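Local coordinates for protein calmodulin, putative (Toxoplasma gondii, PDB 6TJ6) that probably binds calcium through EF-hand motifs and, in this assembly, packs against two other protein chains, at residues F80-D85 with A90-Q95; E10-F15 with P54-W59; P41-A46 with S61-S66. All blocks are in the same frame, centred on the assembly; numbering follows the deposited sequence.

Contact 1: residues F80-D85 with A90-Q95; sequences FDRSND and ADELSQ
Arg82, in the loop, and Glu92, on the helix that follows, meet in a salt bridge, with NH2 of Arg82 2.6 Å from OE2 of Glu92. The carboxylate lies at the edge of the guanidinium, their planes only 21° apart, but the groups are offset: Glu92 OE1 stays 3.9 Å from Arg82 NE. A single nitrogen therefore does the gripping. As a hydrogen bond it is weak, the N-H to acceptor angle being 125°, so charge probably contributes more than alignment. Glu92 reaches out with an extended chain, CG anti to the backbone N (chi1 178°), while Arg82 bends at its third torsion, which turns its guanidinium toward the glutamate. A water joins the other oxygen, donating to Glu92 OE1 at 3.1 Å and, at a doubtfully short 2.5 Å, to the carbonyl O of Phe80. Within 80-85, Asp85 N donates to OD1 of Asp81 (3.1 Å), and Ser83 OG gives a weak bond to OD2 of Asp85. Tyr126 OH holds the second oxygen of Asp81. Little apolar packing joins the two segments; Phe80 points toward the helix but stacks on an aromatic side chain of another protein chain, and Glu92 and Leu93 also pack on aromatic side chains of that chain. Asp81, Ser83, Asp85 and Glu92 fit the ligand positions of an EF-hand loop, with no metal bound to them here. OD1 of Asp81 and OD1 of Asp85, two acceptors, lie 3.0 Å apart, a closeness that would probably be costly without a balancing charge. The last acidic residue of the pattern is instead turned to an arginine and a water, consistent with a calcium-free loop.

Contact 2: residues E10-F15 with P54-W59; sequences EAFALF and PDFEAW
Phe12 and Phe56 bring together the helices 7-15 and 53-64, their CA atoms 7.5 Å apart at the nearest point of the backbones. The aromatic interaction is oblique: ring centroids lie 5.6 Å apart and the planes are inclined at 43°. The two side chains slide past one another in opposite directions, and each has its CG anti to the backbone N (chi1 -169° for Phe12, -177° for Phe56), which carries both rings across the gap between the helices. Contacts between ring and CB atoms complete the fit. CD1 of Phe12 sits 3.6 Å from CB of Phe56 and also meets CG and CD2 of that ring, while CB of Phe12 approaches CD2 of Phe56 at 3.9 Å. One ring thus lies beside the base of the other in each direction. Nothing polar joins the segments; Ala11 also points toward the other helix and adds a little buried surface. Around the pair, Ile23 packs on Phe12 and Met51 on Phe56, and these two residues belong to the antiparallel strands 22-24 and 50-52. Phe12 also lies close to a calcium site that is empty here, its side chain about 5 Å from that of the calcium ligand Asp16. Such aromatic packing between the first and last helices of the lobe, next to the short two-stranded sheet that joins the loops, is typical of the hydrophobic core of a paired EF-hand lobe.

Contact 3: residues P41-A46 with S61-S66; sequences PDEIKA and SKKLAS
A surface salt bridge between Glu43 and Lys63 ties together the two helices of a helix-loop-helix unit that resembles an EF-hand: helix 41-46 enters it, strand 50-52 follows, and helix 53-64 leaves it. The helices stand well apart here, the nearest CA atoms, those of Glu43 and Lys63, being 10.0 Å from each other, and these two side chains alone span the gap. They meet at about a right angle. The Lys63 chain starts with CG anti to the backbone N, bends at its second torsion (chi2 58°) and then runs straight, delivering the ammonium to the carboxylate. Glu43 extends beyond CG toward it. Both oxygens are within bonding distance of the same nitrogen, but unequally: the bond to OE1 is weak. The methylene next to the charge comes along as well, with CE of Lys63 3.7 Å from OE1 of Glu43, so the lysine end lies against the carboxylate as a whole. OE1 has a further partner in the backbone N of Thr40, just ahead of the helix, a bond of the kind the glutamate of a capping box makes at a helix start. That second grip should limit rotation of the carboxylate and present it to the lysine. Glu43 stands in the first turn of its helix and Lys63 near the end of its own, positions where the helix dipoles would probably suit a negative and a positive charge respectively. Lys63 also touches Val37, in the loop before helix 41-46. The stronger of the two bonds runs from Lys63 NZ to the syn lone pair of Glu43 OE2, at 2.9 Å.

How the contacts relate
Contact 2 is the buried one, an all-apolar meeting of two phenylalanines; contacts 1 and 3 lie at the surface and each rests on a salt bridge. Contacts 2 and 3 share helix 53-64, their centres about 13 Å apart, so one helix turns a phenylalanine to helix 7-15 and a lysine to helix 41-46. Contact 2 joins the two helix-loop-helix units, whereas contact 3 ties the two helices within the second. Contact 1 stands apart, on the opposite side of the chain's centre from contact 2, about 32 Å between centres, within a later EF-hand. Its ion pair links a loop to the following helix and is supplemented by water, whereas that of contact 3 joins two helices directly.

Contact 1: residues F80-D85 with A90-Q95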
loop_
_atom_site.group_PDB
_atom_site.type_symbol
_atom_site.label_atom_id
_atom_site.label_comp_id
_atom_site.label_asym_id
_atom_site.label_seq_id
_atom_site.Cartn_x
_atom_site.Cartn_y
_atom_site.Cartn_z
ATOM N N PHE A 80 -34.451 1.802 1.592
ATOM C CA PHE A 80 -34.750 1.925 3.011
ATOM C C PHE A 80 -35.036 3.367 3.407
ATOM O O PHE A 80 -34.998 3.703 4.594
ATOM C CB PHE A 80 -33.604 1.348 3.838
ATOM C CG PHE A 80 -33.136 0.008 3.356
ATOM C CD1 PHE A 80 -33.831 -1.144 3.690
ATOM C CD2 PHE A 80 -32.007 -0.101 2.557
ATOM C CE1 PHE A 80 -33.407 -2.381 3.243
ATOM C CE2 PHE A 80 -31.576 -1.334 2.104
ATOM C CZ PHE A 80 -32.278 -2.477 2.448
ATOM N N ASP A 81 -35.314 4.227 2.427
ATOM C CA ASP A 81 -35.729 5.604 2.686
ATOM C C ASP A 81 -37.242 5.602 2.875
ATOM O O ASP A 81 -38.021 5.880 1.960
ATOM C CB ASP A 81 -35.297 6.516 1.544
ATOM C CG ASP A 81 -35.294 7.980 1.933
ATOM O OD1 ASP A 81 -35.942 8.339 2.939
ATOM O OD2 ASP A 81 -34.638 8.773 1.226
ATOM N N ARG A 82 -37.661 5.262 4.097
ATOM C CA ARG A 82 -39.086 5.222 4.412
ATOM C C ARG A 82 -39.716 6.601 4.280
ATOM O O ARG A 82 -40.710 6.779 3.565
ATOM C CB ARG A 82 -39.293 4.666 5.820
ATOM C CG ARG A 82 -39.284 3.158 5.870
ATOM C CD ARG A 82 -39.093 2.628 7.277
ATOM N NE ARG A 82 -37.895 1.796 7.363
ATOM C CZ ARG A 82 -37.786 0.586 6.824
ATOM N NH1 ARG A 82 -38.800 0.057 6.151
ATOM N NH2 ARG A 82 -36.658 -0.098 6.952
ATOM N N SER A 83 -39.144 7.594 4.961
ATOM C CA SER A 83 -39.642 8.961 4.892
ATOM C C SER A 83 -39.496 9.580 3.508
ATOM O O SER A 83 -40.097 10.630 3.259
ATOM C CB SER A 83 -38.915 9.827 5.922
ATOM O OG SER A 83 -39.050 11.203 5.619
ATOM N N ASN A 84 -38.724 8.957 2.616
ATOM C CA ASN A 84 -38.470 9.482 1.273
ATOM C C ASN A 84 -37.971 10.925 1.338
ATOM O O ASN A 84 -38.492 11.825 0.675
ATOM C CB ASN A 84 -39.713 9.364 0.389
ATOM C CG ASN A 84 -39.554 8.321 -0.703
ATOM O OD1 ASN A 84 -38.738 7.407 -0.591
ATOM N ND2 ASN A 84 -40.334 8.460 -1.770
ATOM N N ASP A 85 -36.941 11.139 2.159
ATOM C CA ASP A 85 -36.365 12.462 2.367
ATOM C C ASP A 85 -34.861 12.468 2.122
ATOM O O ASP A 85 -34.163 13.362 2.611
ATOM C CB ASP A 85 -36.668 12.960 3.782
ATOM C CG ASP A 85 -36.240 11.971 4.852
ATOM O OD1 ASP A 85 -35.678 10.913 4.497
ATOM O OD2 ASP A 85 -36.473 12.245 6.048
ATOM N N ALA A 90 -29.954 5.780 11.236
ATOM C CA ALA A 90 -28.587 5.395 11.570
ATOM C C ALA A 90 -28.551 4.115 12.398
ATOM O O ALA A 90 -27.696 3.249 12.175
ATOM C CB ALA A 90 -27.888 6.535 12.312
ATOM N N ASP A 91 -29.466 3.973 13.362
ATOM C CA ASP A 91 -29.441 2.790 14.215
ATOM C C ASP A 91 -29.892 1.544 13.461
ATOM O O ASP A 91 -29.411 0.443 13.750
ATOM C CB ASP A 91 -30.299 3.019 15.460
ATOM C CG ASP A 91 -29.911 2.107 16.611
ATOM N N GLU A 92 -30.788 1.697 12.483
ATOM C CA GLU A 92 -31.150 0.569 11.629
ATOM C C GLU A 92 -29.934 0.058 10.860
ATOM O O GLU A 92 -29.658 -1.151 10.834
ATOM C CB GLU A 92 -32.267 0.976 10.667
ATOM C CG GLU A 92 -32.678 -0.123 9.701
ATOM C CD GLU A 92 -33.897 0.242 8.874
ATOM O OE1 GLU A 92 -34.253 1.437 8.826
ATOM O OE2 GLU A 92 -34.503 -0.672 8.277
ATOM N N LEU A 93 -29.191 0.975 10.232
ATOM C CA LEU A 93 -27.980 0.585 9.518
ATOM C C LEU A 93 -26.965 -0.046 10.460
ATOM O O LEU A 93 -26.335 -1.050 10.117
ATOM C CB LEU A 93 -27.371 1.795 8.806
ATOM C CG LEU A 93 -26.064 1.507 8.059
ATOM C CD1 LEU A 93 -26.286 0.480 6.957
ATOM C CD2 LEU A 93 -25.461 2.784 7.494
ATOM N N SER A 94 -26.794 0.530 11.653
ATOM C CA SER A 94 -25.861 -0.036 12.624
ATOM C C SER A 94 -26.232 -1.473 12.969
ATOM O O SER A 94 -25.383 -2.375 12.937
ATOM C CB SER A 94 -25.838 0.824 13.888
ATOM O OG SER A 94 -24.969 0.269 14.860
ATOM N N GLN A 95 -27.504 -1.700 13.303
ATOM C CA GLN A 95 -27.946 -3.034 13.693
ATOM C C GLN A 95 -27.775 -4.034 12.558
ATOM O O GLN A 95 -27.359 -5.175 12.789
ATOM C CB GLN A 95 -29.398 -2.989 14.164
ATOM C CG GLN A 95 -29.562 -2.554 15.612
ATOM C CD GLN A 95 -31.015 -2.407 16.022
ATOM O OE1 GLN A 95 -31.819 -3.327 15.857
ATOM N NE2 GLN A 95 -31.360 -1.244 16.555
HETATM O O HOH W 1 -33.914 3.824 6.883
#

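Contact 2: residues E10-F15 with P54-W59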
loop_
_atom_site.group_PDB
_atom_site.type_symbol
_atom_site.label_atom_id
_atom_site.label_comp_id
_atom_site.label_asym_id
_atom_site.label_seq_id
_atom_site.Cartn_x
_atom_site.Cartn_y
_atom_site.Cartn_z
ATOM N N GLU A 10 -5.375 0.597 -6.298
ATOM C CA GLU A 10 -5.192 0.557 -4.853
ATOM C C GLU A 10 -5.957 -0.602 -4.228
ATOM O O GLU A 10 -5.465 -1.237 -3.293
ATOM C CB GLU A 10 -5.630 1.878 -4.229
ATOM C CG GLU A 10 -5.254 2.005 -2.768
ATOM C CD GLU A 10 -5.903 3.196 -2.105
ATOM O OE1 GLU A 10 -7.148 3.213 -1.998
ATOM O OE2 GLU A 10 -5.168 4.119 -1.698
ATOM N N ALA A 11 -7.162 -0.890 -4.725
ATOM C CA ALA A 11 -7.921 -2.016 -4.189
ATOM C C ALA A 11 -7.194 -3.331 -4.433
ATOM O O ALA A 11 -7.137 -4.196 -3.545
ATOM C CB ALA A 11 -9.317 -2.050 -4.809
ATOM N N PHE A 12 -6.626 -3.495 -5.630
ATOM C CA PHE A 12 -5.816 -4.681 -5.894
ATOM C C PHE A 12 -4.664 -4.781 -4.901
ATOM O O PHE A 12 -4.444 -5.833 -4.289
ATOM C CB PHE A 12 -5.288 -4.671 -7.330
ATOM C CG PHE A 12 -4.674 -5.981 -7.750
ATOM C CD1 PHE A 12 -5.468 -6.996 -8.258
ATOM C CD2 PHE A 12 -3.310 -6.203 -7.620
ATOM C CE1 PHE A 12 -4.915 -8.208 -8.636
ATOM C CE2 PHE A 12 -2.747 -7.414 -7.997
ATOM C CZ PHE A 12 -3.552 -8.419 -8.505
ATOM N N ALA A 13 -3.926 -3.682 -4.717
ATOM C CA ALA A 13 -2.797 -3.703 -3.787
ATOM C C ALA A 13 -3.240 -4.002 -2.357
ATOM O O ALA A 13 -2.510 -4.657 -1.604
ATOM C CB ALA A 13 -2.045 -2.375 -3.842
ATOM N N LEU A 14 -4.434 -3.549 -1.974
ATOM C CA LEU A 14 -4.887 -3.691 -0.595
ATOM C C LEU A 14 -5.417 -5.084 -0.300
ATOM O O LEU A 14 -5.320 -5.542 0.844
ATOM C CB LEU A 14 -5.967 -2.655 -0.279
ATOM C CG LEU A 14 -5.519 -1.192 -0.208
ATOM C CD1 LEU A 14 -6.715 -0.264 -0.059
ATOM C CD2 LEU A 14 -4.531 -0.992 0.922
ATOM N N PHE A 15 -5.983 -5.770 -1.291
ATOM C CA PHE A 15 -6.547 -7.090 -1.041
ATOM C C PHE A 15 -5.661 -8.234 -1.520
ATOM O O PHE A 15 -6.058 -9.399 -1.403
ATOM C CB PHE A 15 -7.942 -7.189 -1.660
ATOM C CG PHE A 15 -8.993 -6.490 -0.850
ATOM C CD1 PHE A 15 -9.609 -7.135 0.208
ATOM C CD2 PHE A 15 -9.341 -5.178 -1.120
ATOM C CE1 PHE A 15 -10.568 -6.492 0.969
ATOM C CE2 PHE A 15 -10.298 -4.532 -0.362
ATOM C CZ PHE A 15 -10.912 -5.190 0.683
ATOM N N PRO A 54 -3.516 -7.463 -14.528
ATOM C CA PRO A 54 -4.203 -7.260 -15.817
ATOM C C PRO A 54 -5.627 -7.790 -15.820
ATOM O O PRO A 54 -6.548 -7.096 -16.278
ATOM C CB PRO A 54 -3.305 -8.012 -16.809
ATOM C CG PRO A 54 -1.952 -7.974 -16.183
ATOM C CD PRO A 54 -2.207 -8.122 -14.712
ATOM N N ASP A 55 -5.830 -8.999 -15.284
ATOM C CA ASP A 55 -7.169 -9.577 -15.206
ATOM C C ASP A 55 -8.110 -8.688 -14.403
ATOM O O ASP A 55 -9.236 -8.412 -14.832
ATOM C CB ASP A 55 -7.104 -10.973 -14.580
ATOM C CG ASP A 55 -6.027 -11.839 -15.195
ATOM O OD1 ASP A 55 -5.916 -11.859 -16.437
ATOM O OD2 ASP A 55 -5.287 -12.495 -14.430
ATOM N N PHE A 56 -7.664 -8.237 -13.226
ATOM C CA PHE A 56 -8.533 -7.456 -12.349
ATOM C C PHE A 56 -8.860 -6.099 -12.960
ATOM O O PHE A 56 -10.013 -5.650 -12.905
ATOM C CB PHE A 56 -7.874 -7.285 -10.979
ATOM C CG PHE A 56 -8.725 -6.556 -9.975
ATOM C CD1 PHE A 56 -9.835 -7.171 -9.409
ATOM C CD2 PHE A 56 -8.399 -5.266 -9.576
ATOM C CE1 PHE A 56 -10.619 -6.514 -8.477
ATOM C CE2 PHE A 56 -9.177 -4.600 -8.642
ATOM C CZ PHE A 56 -10.292 -5.226 -8.090
ATOM N N GLU A 57 -7.863 -5.436 -13.550
ATOM C CA GLU A 57 -8.115 -4.137 -14.159
ATOM C C GLU A 57 -9.057 -4.271 -15.348
ATOM O O GLU A 57 -9.944 -3.433 -15.533
ATOM C CB GLU A 57 -6.791 -3.462 -14.555
ATOM C CG GLU A 57 -6.260 -3.750 -15.957
ATOM C CD GLU A 57 -6.874 -2.846 -17.014
ATOM O OE1 GLU A 57 -7.281 -1.716 -16.674
ATOM O OE2 GLU A 57 -6.963 -3.271 -18.184
ATOM N N ALA A 58 -8.923 -5.348 -16.132
ATOM C CA ALA A 58 -9.834 -5.551 -17.254
ATOM C C ALA A 58 -11.252 -5.841 -16.773
ATOM O O ALA A 58 -12.221 -5.265 -17.289
ATOM C CB ALA A 58 -9.323 -6.680 -18.148
ATOM N N TRP A 59 -11.394 -6.727 -15.784
ATOM C CA TRP A 59 -12.715 -7.034 -15.246
ATOM C C TRP A 59 -13.396 -5.776 -14.725
ATOM O O TRP A 59 -14.558 -5.502 -15.052
ATOM C CB TRP A 59 -12.605 -8.080 -14.132
ATOM C CG TRP A 59 -13.919 -8.718 -13.776
ATOM C CD1 TRP A 59 -14.384 -9.924 -14.210
ATOM C CD2 TRP A 59 -14.937 -8.181 -12.917
ATOM N NE1 TRP A 59 -15.627 -10.174 -13.673
ATOM C CE2 TRP A 59 -15.988 -9.119 -12.876
ATOM C CE3 TRP A 59 -15.060 -7.000 -12.178
ATOM C CZ2 TRP A 59 -17.148 -8.912 -12.127
ATOM C CZ3 TRP A 59 -16.212 -6.795 -11.435
ATOM C CH2 TRP A 59 -17.240 -7.746 -11.416
#

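Contact 3: residues P41-A46 with S61-S66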
loop_
_atom_site.group_PDB
_atom_site.type_symbol
_atom_site.label_atom_id
_atom_site.label_comp_id
_atom_site.label_asym_id
_atom_site.label_seq_id
_atom_site.Cartn_x
_atom_site.Cartn_y
_atom_site.Cartn_z
ATOM N N PRO A 41 -24.819 -12.739 -8.712
ATOM C CA PRO A 41 -24.405 -14.120 -8.419
ATOM C C PRO A 41 -23.890 -14.859 -9.640
ATOM O O PRO A 41 -23.006 -15.714 -9.505
ATOM C CB PRO A 41 -25.684 -14.757 -7.859
ATOM C CG PRO A 41 -26.455 -13.611 -7.299
ATOM C CD PRO A 41 -26.185 -12.462 -8.230
ATOM N N ASP A 42 -24.407 -14.552 -10.833
ATOM C CA ASP A 42 -23.842 -15.124 -12.052
ATOM C C ASP A 42 -22.415 -14.635 -12.270
ATOM O O ASP A 42 -21.516 -15.424 -12.586
ATOM C CB ASP A 42 -24.722 -14.775 -13.254
ATOM C CG ASP A 42 -25.938 -15.674 -13.370
ATOM O OD1 ASP A 42 -26.086 -16.587 -12.529
ATOM O OD2 ASP A 42 -26.740 -15.472 -14.306
ATOM N N GLU A 43 -22.191 -13.329 -12.106
ATOM C CA GLU A 43 -20.843 -12.784 -12.234
ATOM C C GLU A 43 -19.906 -13.386 -11.195
ATOM O O GLU A 43 -18.737 -13.661 -11.487
ATOM C CB GLU A 43 -20.880 -11.261 -12.106
ATOM C CG GLU A 43 -21.388 -10.536 -13.344
ATOM C CD GLU A 43 -21.711 -9.080 -13.074
ATOM O OE1 GLU A 43 -21.771 -8.694 -11.888
ATOM O OE2 GLU A 43 -21.908 -8.320 -14.046
ATOM N N ILE A 44 -20.404 -13.604 -9.976
ATOM C CA ILE A 44 -19.573 -14.207 -8.938
ATOM C C ILE A 44 -19.223 -15.643 -9.301
ATOM O O ILE A 44 -18.073 -16.073 -9.143
ATOM C CB ILE A 44 -20.279 -14.123 -7.574
ATOM C CG1 ILE A 44 -20.326 -12.671 -7.097
ATOM C CG2 ILE A 44 -19.583 -15.016 -6.552
ATOM C CD1 ILE A 44 -20.986 -12.488 -5.748
ATOM N N LYS A 45 -20.202 -16.408 -9.789
ATOM C CA LYS A 45 -19.920 -17.776 -10.209
ATOM C C LYS A 45 -18.931 -17.813 -11.366
ATOM O O LYS A 45 -18.121 -18.742 -11.459
ATOM C CB LYS A 45 -21.212 -18.493 -10.604
ATOM N N ALA A 46 -18.972 -16.814 -12.248
ATOM C CA ALA A 46 -18.104 -16.803 -13.420
ATOM C C ALA A 46 -16.688 -16.326 -13.121
ATOM O O ALA A 46 -15.823 -16.441 -13.997
ATOM C CB ALA A 46 -18.714 -15.927 -14.516
ATOM N N SER A 61 -12.690 -2.587 -15.379
ATOM C CA SER A 61 -12.936 -1.601 -16.424
ATOM C C SER A 61 -14.173 -1.955 -17.237
ATOM O O SER A 61 -14.992 -1.081 -17.539
ATOM C CB SER A 61 -11.707 -1.479 -17.334
ATOM O OG SER A 61 -10.599 -0.951 -16.627
ATOM N N LYS A 62 -14.345 -3.236 -17.569
ATOM C CA LYS A 62 -15.533 -3.633 -18.316
ATOM C C LYS A 62 -16.789 -3.564 -17.455
ATOM O O LYS A 62 -17.875 -3.268 -17.969
ATOM C CB LYS A 62 -15.333 -5.036 -18.893
ATOM C CG LYS A 62 -14.208 -5.099 -19.923
ATOM C CD LYS A 62 -13.659 -6.506 -20.108
ATOM C CE LYS A 62 -14.546 -7.347 -21.005
ATOM N NZ LYS A 62 -13.953 -8.693 -21.239
ATOM N N LYS A 63 -16.664 -3.812 -16.146
ATOM C CA LYS A 63 -17.822 -3.711 -15.261
ATOM C C LYS A 63 -18.265 -2.261 -15.093
ATOM O O LYS A 63 -19.447 -1.940 -15.263
ATOM C CB LYS A 63 -17.500 -4.336 -13.901
ATOM C CG LYS A 63 -18.634 -4.271 -12.894
ATOM C CD LYS A 63 -19.878 -4.964 -13.420
ATOM C CE LYS A 63 -20.914 -5.123 -12.327
ATOM N NZ LYS A 63 -22.167 -5.757 -12.813
ATOM N N LEU A 64 -17.329 -1.373 -14.751
ATOM C CA LEU A 64 -17.654 0.033 -14.536
ATOM C C LEU A 64 -18.190 0.708 -15.789
ATOM O O LEU A 64 -18.874 1.733 -15.686
ATOM C CB LEU A 64 -16.417 0.773 -14.030
ATOM C CG LEU A 64 -15.968 0.382 -12.621
ATOM C CD1 LEU A 64 -14.646 1.042 -12.256
ATOM C CD2 LEU A 64 -17.045 0.747 -11.617
ATOM N N ALA A 65 -17.893 0.161 -16.969
ATOM C CA ALA A 65 -18.423 0.720 -18.205
ATOM C C ALA A 65 -19.935 0.586 -18.299
ATOM O O ALA A 65 -20.560 1.290 -19.097
ATOM C CB ALA A 65 -17.762 0.045 -19.407
ATOM N N SER A 66 -20.538 -0.299 -17.507
ATOM C CA SER A 66 -21.983 -0.484 -17.503
ATOM C C SER A 66 -22.597 -0.358 -16.117
ATOM O O SER A 66 -23.804 -0.580 -15.967
ATOM C CB SER A 66 -22.342 -1.854 -18.095
ATOM O OG SER A 66 -21.902 -2.901 -17.247
#